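Local coordinates for protein FOKI restriction endonuclease (Planomicrobium okeanokoites, PDB 2FOK) that binds and cleaves double-stranded DNA as a type IIS restriction endonuclease, with recognition and metal-dependent cleavage probably carried by separate domains, at residues A[176-182]-A[194-200]; A[173-177]-A[243-247]. All coordinates share one frame; numbering follows the deposited sequence.

Contact 1 (A[176-182]-A[194-200]); sequences TKFDLGK and SLPEGIL
Thr176 OG1 is held from two sides of the contact: it donates to Glu197 OE2 at 2.5 Å and accepts a weak bond from Asp179 N at 3.4 Å. The hydroxyl lies between the backbone N and the carbonyl carbon (chi1 56°), which lets it cap its helix while reaching the glutamate. It meets OE2 on the anti side, 21° out of the carboxylate plane. Asp179 OD2 comes within 3.6 Å of Glu197 OE2, and two like charges may favour protonation of one carboxylate. A water bridges the two helix starts, donating to Asp179 OD1 and accepting from Glu197 N; a second donates to Glu197 OE1 and, weakly, to Asp179 OD2. Behind this polar seam the Phe178 ring wedges between the two backbones; the Leu200 side chain crosses the ring at about a right angle, with CD2 3.2 Å from CZ, and Leu195 CD1 lies near CE1. Replacing Glu197 by an alanine would probably leave the Thr176 hydroxyl without its acceptor and open a gap beside its CG2. Ser194 OG lies 3.2 Å from Phe178 O and hydrogen-bonds to Asp224. Helix 177-181, N-capped by Thr176, docks on the first turn of helix 197-205 within a recognition subdomain of the helix-turn-helix clan.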
ATOM      1  N   THR A 176       8.532   9.835   8.800  1.00 28.18           N
ATOM      2  CA  THR A 176       7.337  10.233   8.069  1.00 24.78           C
ATOM      3  C   THR A 176       6.591   8.954   7.717  1.00 27.18           C
ATOM      4  O   THR A 176       7.145   7.854   7.832  1.00 30.00           O
ATOM      5  CB  THR A 176       7.675  10.967   6.744  1.00 21.93           C
ATOM      6  OG1 THR A 176       8.525  10.141   5.934  1.00 17.83           O
ATOM      7  CG2 THR A 176       8.374  12.278   7.021  1.00 26.96           C
ATOM      8  N   LYS A 177       5.344   9.114   7.284  1.00 23.09           N
ATOM      9  CA  LYS A 177       4.484   8.004   6.900  1.00 19.05           C
ATOM     10  C   LYS A 177       5.115   7.190   5.771  1.00 22.06           C
ATOM     11  O   LYS A 177       4.841   5.992   5.624  1.00 19.50           O
ATOM     12  CB  LYS A 177       3.143   8.551   6.437  1.00 21.43           C
ATOM     13  CG  LYS A 177       3.269   9.576   5.309  1.00 17.39           C
ATOM     14  CD  LYS A 177       1.912   9.934   4.725  1.00 24.22           C
ATOM     15  CE  LYS A 177       1.725  11.451   4.644  1.00 23.21           C
ATOM     16  NZ  LYS A 177       0.635  11.835   3.710  1.00 26.81           N
ATOM     17  N   PHE A 178       5.957   7.852   4.975  1.00 22.18           N
ATOM     18  CA  PHE A 178       6.639   7.212   3.845  1.00 21.35           C
ATOM     19  C   PHE A 178       7.779   6.319   4.299  1.00 18.83           C
ATOM     20  O   PHE A 178       7.988   5.239   3.734  1.00 16.77           O
ATOM     21  CB  PHE A 178       7.210   8.257   2.878  1.00 16.85           C
ATOM     22  CG  PHE A 178       6.239   9.327   2.505  1.00 21.70           C
ATOM     23  CD1 PHE A 178       5.335   9.131   1.465  1.00 16.66           C
ATOM     24  CD2 PHE A 178       6.226  10.538   3.193  1.00 18.07           C
ATOM     25  CE1 PHE A 178       4.434  10.126   1.117  1.00 21.42           C
ATOM     26  CE2 PHE A 178       5.326  11.537   2.848  1.00 21.17           C
ATOM     27  CZ  PHE A 178       4.430  11.331   1.809  1.00 19.05           C
ATOM     28  N   ASP A 179       8.529   6.788   5.296  1.00 18.55           N
ATOM     29  CA  ASP A 179       9.664   6.034   5.845  1.00 17.98           C
ATOM     30  C   ASP A 179       9.170   4.847   6.633  1.00 16.29           C
ATOM     31  O   ASP A 179       9.901   3.889   6.868  1.00 19.47           O
ATOM     32  CB  ASP A 179      10.486   6.902   6.781  1.00 20.79           C
ATOM     33  CG  ASP A 179      11.664   7.526   6.097  1.00 25.84           C
ATOM     34  OD1 ASP A 179      11.930   7.135   4.940  1.00 24.42           O
ATOM     35  OD2 ASP A 179      12.309   8.406   6.718  1.00 25.91           O
ATOM     36  N   LEU A 180       7.924   4.948   7.082  1.00 19.84           N
ATOM     37  CA  LEU A 180       7.281   3.893   7.843  1.00 17.51           C
ATOM     38  C   LEU A 180       6.569   2.985   6.864  1.00 14.91           C
ATOM     39  O   LEU A 180       6.679   1.765   6.943  1.00 20.31           O
ATOM     40  CB  LEU A 180       6.285   4.503   8.831  1.00 16.57           C
ATOM     41  CG  LEU A 180       6.960   5.160  10.038  1.00 17.27           C
ATOM     42  CD1 LEU A 180       5.997   6.118  10.740  1.00 15.03           C
ATOM     43  CD2 LEU A 180       7.443   4.079  10.989  1.00 13.58           C
ATOM     44  N   GLY A 181       5.866   3.591   5.913  1.00 15.98           N
ATOM     45  CA  GLY A 181       5.120   2.829   4.924  1.00 16.20           C
ATOM     46  C   GLY A 181       5.908   1.822   4.113  1.00 16.16           C
ATOM     47  O   GLY A 181       5.388   0.772   3.754  1.00 18.78           O
ATOM     48  N   LYS A 182       7.164   2.138   3.820  1.00 20.27           N
ATOM     49  CA  LYS A 182       8.018   1.256   3.039  1.00 22.84           C
ATOM     50  C   LYS A 182       8.350  -0.062   3.746  1.00 24.78           C
ATOM     51  O   LYS A 182       8.789  -1.030   3.116  1.00 25.43           O
ATOM     52  CB  LYS A 182       9.307   1.991   2.678  1.00 24.63           C
ATOM     53  CG  LYS A 182       9.984   2.656   3.860  1.00 29.15           C
ATOM     54  CD  LYS A 182      11.275   3.326   3.435  1.00 26.34           C
ATOM     55  CE  LYS A 182      12.144   3.615   4.632  1.00 23.13           C
ATOM     56  NZ  LYS A 182      13.454   2.946   4.514  1.00 29.39           N
ATOM     57  N   SER A 194       4.415   2.376  -1.407  1.00 22.67           N
ATOM     58  CA  SER A 194       4.941   3.532  -0.687  1.00 22.82           C
ATOM     59  C   SER A 194       5.724   4.417  -1.649  1.00 22.79           C
ATOM     60  O   SER A 194       6.470   3.918  -2.494  1.00 25.56           O
ATOM     61  CB  SER A 194       5.853   3.080   0.470  1.00 22.62           C
ATOM     62  OG  SER A 194       6.282   4.175   1.281  1.00 16.30           O
ATOM     63  N   LEU A 195       5.547   5.727  -1.523  1.00 20.47           N
ATOM     64  CA  LEU A 195       6.243   6.676  -2.380  1.00 22.85           C
ATOM     65  C   LEU A 195       7.593   7.060  -1.797  1.00 24.09           C
ATOM     66  O   LEU A 195       7.680   7.473  -0.638  1.00 27.00           O
ATOM     67  CB  LEU A 195       5.430   7.963  -2.551  1.00 18.33           C
ATOM     68  CG  LEU A 195       3.933   7.916  -2.840  1.00 19.30           C
ATOM     69  CD1 LEU A 195       3.384   9.342  -2.825  1.00 16.96           C
ATOM     70  CD2 LEU A 195       3.688   7.265  -4.180  1.00 18.78           C
ATOM     71  N   PRO A 196       8.670   6.909  -2.582  1.00 24.77           N
ATOM     72  CA  PRO A 196      10.001   7.278  -2.086  1.00 23.02           C
ATOM     73  C   PRO A 196       9.943   8.710  -1.541  1.00 23.72           C
ATOM     74  O   PRO A 196       9.631   9.642  -2.265  1.00 23.12           O
ATOM     75  CB  PRO A 196      10.886   7.167  -3.324  1.00 23.95           C
ATOM     76  CG  PRO A 196      10.181   6.167  -4.197  1.00 23.24           C
ATOM     77  CD  PRO A 196       8.715   6.352  -3.948  1.00 23.96           C
ATOM     78  N   GLU A 197      10.221   8.869  -0.256  1.00 27.02           N
ATOM     79  CA  GLU A 197      10.176  10.174   0.396  1.00 26.17           C
ATOM     80  C   GLU A 197      11.007  11.204  -0.359  1.00 27.10           C
ATOM     81  O   GLU A 197      10.500  12.252  -0.760  1.00 29.26           O
ATOM     82  CB  GLU A 197      10.685  10.043   1.833  1.00 24.15           C
ATOM     83  CG  GLU A 197      10.689  11.338   2.598  1.00 26.90           C
ATOM     84  CD  GLU A 197      11.373  11.201   3.930  1.00 30.71           C
ATOM     85  OE1 GLU A 197      12.627  11.181   3.954  1.00 29.84           O
ATOM     86  OE2 GLU A 197      10.656  11.107   4.952  1.00 31.70           O
ATOM     87  N   GLY A 198      12.290  10.910  -0.542  1.00 26.45           N
ATOM     88  CA  GLY A 198      13.154  11.824  -1.261  1.00 26.65           C
ATOM     89  C   GLY A 198      12.512  12.304  -2.551  1.00 26.34           C
ATOM     90  O   GLY A 198      12.552  13.489  -2.857  1.00 26.25           O
ATOM     91  N   ILE A 199      11.909  11.385  -3.302  1.00 27.90           N
ATOM     92  CA  ILE A 199      11.266  11.731  -4.564  1.00 26.10           C
ATOM     93  C   ILE A 199      10.007  12.578  -4.355  1.00 25.88           C
ATOM     94  O   ILE A 199       9.695  13.446  -5.168  1.00 29.33           O
ATOM     95  CB  ILE A 199      10.908  10.456  -5.384  1.00 26.69           C
ATOM     96  CG1 ILE A 199      12.188   9.826  -5.945  1.00 21.43           C
ATOM     97  CG2 ILE A 199       9.970  10.813  -6.542  1.00 23.83           C
ATOM     98  CD1 ILE A 199      11.970   8.536  -6.688  1.00 17.61           C
ATOM     99  N   LEU A 200       9.290  12.346  -3.264  1.00 23.75           N
ATOM    100  CA  LEU A 200       8.091  13.127  -3.012  1.00 24.74           C
ATOM    101  C   LEU A 200       8.409  14.552  -2.534  1.00 20.68           C
ATOM    102  O   LEU A 200       7.683  15.496  -2.846  1.00 23.04           O
ATOM    103  CB  LEU A 200       7.184  12.423  -1.990  1.00 27.00           C
ATOM    104  CG  LEU A 200       5.958  13.291  -1.640  1.00 32.82           C
ATOM    105  CD1 LEU A 200       4.689  12.672  -2.210  1.00 27.19           C
ATOM    106  CD2 LEU A 200       5.866  13.472  -0.133  1.00 29.72           C
TER
HETATM  107  O   HOH W   1      11.068   6.959   2.088  1.00 29.73           O
HETATM  108  O   HOH W   2      14.614  10.881   6.078  1.00 38.68           O

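Contact 2 (A[173-177]-A[243-247]); sequences QHLTK and GKKEF
Lys245 runs alongside His174, its NZ donating to His174 O at 3.0 Å, nearly in line with the carbonyl (C=O...NZ angle 165°). The two side chains slide past each other in opposite directions, and the lysine's methylenes rest on the imidazole: CD sits 4.1 Å from the ring centroid, 20° off the normal, a CH-pi contact displaced toward the rim. Bends at chi2, chi3 and chi4 fold the chain over the ring and bring the ammonium back to the carbonyl of the same histidine. With the histidine CG anti to the backbone N, the imidazole reaches out to the other strand, where two carbonyls line its edge in plane. Gly243 O is 3.1 Å from CE1, and Lys244 O is 3.5 Å from NE2. On the next shell, ND1 is bonded to Phe265 O, which fixes the ring's rotation. Further along, Thr176 CG2 meets the edge of the Phe247 ring at CZ, 4.1 Å away. On the side of the strand turned away from His174, Lys244 NZ forms a salt bridge with Glu246 OE2. The two touching stretches run 81° apart and do not pair with each other. Strand 258-267 lies between them, with backbone bonds to Leu175 on one flank and to Gly243, Lys245 and Phe247 on the other, while Phe247 also leans on helix 197-205 through Glu197 and Leu201.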
ATOM      1  N   GLN A 173      13.818   7.125  16.552  1.00 29.76           N
ATOM      2  CA  GLN A 173      13.804   7.720  15.216  1.00 29.50           C
ATOM      3  C   GLN A 173      12.583   8.621  15.021  1.00 30.22           C
ATOM      4  O   GLN A 173      11.547   8.429  15.665  1.00 30.43           O
ATOM      5  CB  GLN A 173      13.780   6.621  14.132  1.00 30.69           C
ATOM      6  CG  GLN A 173      14.826   5.511  14.281  1.00 28.53           C
ATOM      7  CD  GLN A 173      14.268   4.276  14.973  1.00 32.12           C
ATOM      8  OE1 GLN A 173      13.426   4.382  15.858  1.00 33.38           O
ATOM      9  NE2 GLN A 173      14.738   3.099  14.574  1.00 30.72           N
ATOM     10  N   HIS A 174      12.717   9.604  14.134  1.00 28.56           N
ATOM     11  CA  HIS A 174      11.627  10.523  13.801  1.00 26.38           C
ATOM     12  C   HIS A 174      11.312  10.243  12.336  1.00 27.26           C
ATOM     13  O   HIS A 174      12.059  10.654  11.446  1.00 25.31           O
ATOM     14  CB  HIS A 174      12.082  11.966  13.953  1.00 20.39           C
ATOM     15  CG  HIS A 174      10.984  12.967  13.779  1.00 27.26           C
ATOM     16  ND1 HIS A 174       9.652  12.621  13.814  1.00 26.57           N
ATOM     17  CD2 HIS A 174      11.021  14.308  13.591  1.00 21.96           C
ATOM     18  CE1 HIS A 174       8.913  13.706  13.656  1.00 25.74           C
ATOM     19  NE2 HIS A 174       9.719  14.742  13.518  1.00 25.24           N
ATOM     20  N   LEU A 175      10.212   9.551  12.069  1.00 26.87           N
ATOM     21  CA  LEU A 175       9.904   9.212  10.685  1.00 25.11           C
ATOM     22  C   LEU A 175       8.556   9.661  10.125  1.00 30.49           C
ATOM     23  O   LEU A 175       7.575   9.845  10.862  1.00 31.39           O
ATOM     24  CB  LEU A 175      10.057   7.699  10.500  1.00 21.96           C
ATOM     25  CG  LEU A 175      11.217   7.031  11.242  1.00 16.82           C
ATOM     26  CD1 LEU A 175      11.101   5.515  11.117  1.00 23.91           C
ATOM     27  CD2 LEU A 175      12.550   7.503  10.654  1.00 14.46           C
ATOM     28  N   THR A 176       8.532   9.835   8.800  1.00 28.18           N
ATOM     29  CA  THR A 176       7.337  10.233   8.069  1.00 24.78           C
ATOM     30  C   THR A 176       6.591   8.954   7.717  1.00 27.18           C
ATOM     31  O   THR A 176       7.145   7.854   7.832  1.00 30.00           O
ATOM     32  CB  THR A 176       7.675  10.967   6.744  1.00 21.93           C
ATOM     33  OG1 THR A 176       8.525  10.141   5.934  1.00 17.83           O
ATOM     34  CG2 THR A 176       8.374  12.278   7.021  1.00 26.96           C
ATOM     35  N   LYS A 177       5.344   9.114   7.284  1.00 23.09           N
ATOM     36  CA  LYS A 177       4.484   8.004   6.900  1.00 19.05           C
ATOM     37  C   LYS A 177       5.115   7.190   5.771  1.00 22.06           C
ATOM     38  O   LYS A 177       4.841   5.992   5.624  1.00 19.50           O
ATOM     39  CB  LYS A 177       3.143   8.551   6.437  1.00 21.43           C
ATOM     40  CG  LYS A 177       3.269   9.576   5.309  1.00 17.39           C
ATOM     41  CD  LYS A 177       1.912   9.934   4.725  1.00 24.22           C
ATOM     42  CE  LYS A 177       1.725  11.451   4.644  1.00 23.21           C
ATOM     43  NZ  LYS A 177       0.635  11.835   3.710  1.00 26.81           N
ATOM     44  N   GLY A 243       4.464  14.830  14.989  1.00 33.63           N
ATOM     45  CA  GLY A 243       5.027  16.162  14.869  1.00 29.06           C
ATOM     46  C   GLY A 243       5.704  16.275  13.521  1.00 32.96           C
ATOM     47  O   GLY A 243       6.320  15.313  13.050  1.00 33.41           O
ATOM     48  N   LYS A 244       5.595  17.440  12.890  1.00 32.08           N
ATOM     49  CA  LYS A 244       6.192  17.636  11.582  1.00 29.03           C
ATOM     50  C   LYS A 244       7.704  17.461  11.558  1.00 31.41           C
ATOM     51  O   LYS A 244       8.406  17.837  12.488  1.00 33.59           O
ATOM     52  CB  LYS A 244       5.835  19.017  11.037  1.00 28.51           C
ATOM     53  CG  LYS A 244       6.688  20.142  11.593  1.00 33.02           C
ATOM     54  CD  LYS A 244       5.833  21.326  11.984  1.00 30.10           C
ATOM     55  CE  LYS A 244       5.782  22.339  10.871  1.00 34.02           C
ATOM     56  NZ  LYS A 244       7.136  22.871  10.576  1.00 41.15           N
ATOM     57  N   LYS A 245       8.190  16.872  10.474  1.00 31.38           N
ATOM     58  CA  LYS A 245       9.606  16.656  10.268  1.00 31.66           C
ATOM     59  C   LYS A 245      10.006  17.725   9.248  1.00 32.15           C
ATOM     60  O   LYS A 245       9.219  18.065   8.363  1.00 31.46           O
ATOM     61  CB  LYS A 245       9.829  15.248   9.710  1.00 32.00           C
ATOM     62  CG  LYS A 245      11.269  14.857   9.477  1.00 26.10           C
ATOM     63  CD  LYS A 245      11.460  13.376   9.787  1.00 25.05           C
ATOM     64  CE  LYS A 245      12.499  12.725   8.874  1.00 25.29           C
ATOM     65  NZ  LYS A 245      13.759  12.355   9.588  1.00 18.54           N
ATOM     66  N   GLU A 246      11.212  18.269   9.377  1.00 36.25           N
ATOM     67  CA  GLU A 246      11.666  19.309   8.456  1.00 38.78           C
ATOM     68  C   GLU A 246      12.800  18.851   7.559  1.00 37.39           C
ATOM     69  O   GLU A 246      13.556  17.949   7.913  1.00 39.37           O
ATOM     70  CB  GLU A 246      12.096  20.546   9.237  1.00 41.84           C
ATOM     71  CG  GLU A 246      11.006  21.101  10.132  1.00 47.40           C
ATOM     72  CD  GLU A 246      10.633  22.515   9.768  1.00 50.95           C
ATOM     73  OE1 GLU A 246      11.549  23.356   9.640  1.00 52.37           O
ATOM     74  OE2 GLU A 246       9.423  22.785   9.607  1.00 55.06           O
ATOM     75  N   PHE A 247      12.914  19.483   6.395  1.00 37.04           N
ATOM     76  CA  PHE A 247      13.949  19.138   5.432  1.00 37.36           C
ATOM     77  C   PHE A 247      14.512  20.358   4.704  1.00 39.56           C
ATOM     78  O   PHE A 247      13.855  21.391   4.598  1.00 41.16           O
ATOM     79  CB  PHE A 247      13.390  18.169   4.388  1.00 35.73           C
ATOM     80  CG  PHE A 247      12.744  16.944   4.971  1.00 31.56           C
ATOM     81  CD1 PHE A 247      11.400  16.949   5.319  1.00 27.37           C
ATOM     82  CD2 PHE A 247      13.474  15.767   5.133  1.00 30.96           C
ATOM     83  CE1 PHE A 247      10.795  15.808   5.813  1.00 29.06           C
ATOM     84  CE2 PHE A 247      12.875  14.615   5.627  1.00 22.65           C
ATOM     85  CZ  PHE A 247      11.536  14.633   5.966  1.00 26.48           C
TER

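Overall arrangement
Both contacts start from the same place in the chain, sharing Thr176 and Lys177, where strand 175-176 passes straight into helix 177-181. Going on from there, contact 1 closes first: eleven residues without helix or strand lead round to 194-200 at the start of helix 197-205. Contact 2 waits until the chain has run through that helix and two more, returning on strand 240-248 after 65 intervening residues, so contact 1 nests inside its span. Their centres are 11 Å apart, and they meet where Phe247 CZ packs 3.8 Å from Glu197 OE2. Together they tie helices 177-181 and 197-205 to the edges of the three-stranded antiparallel sheet.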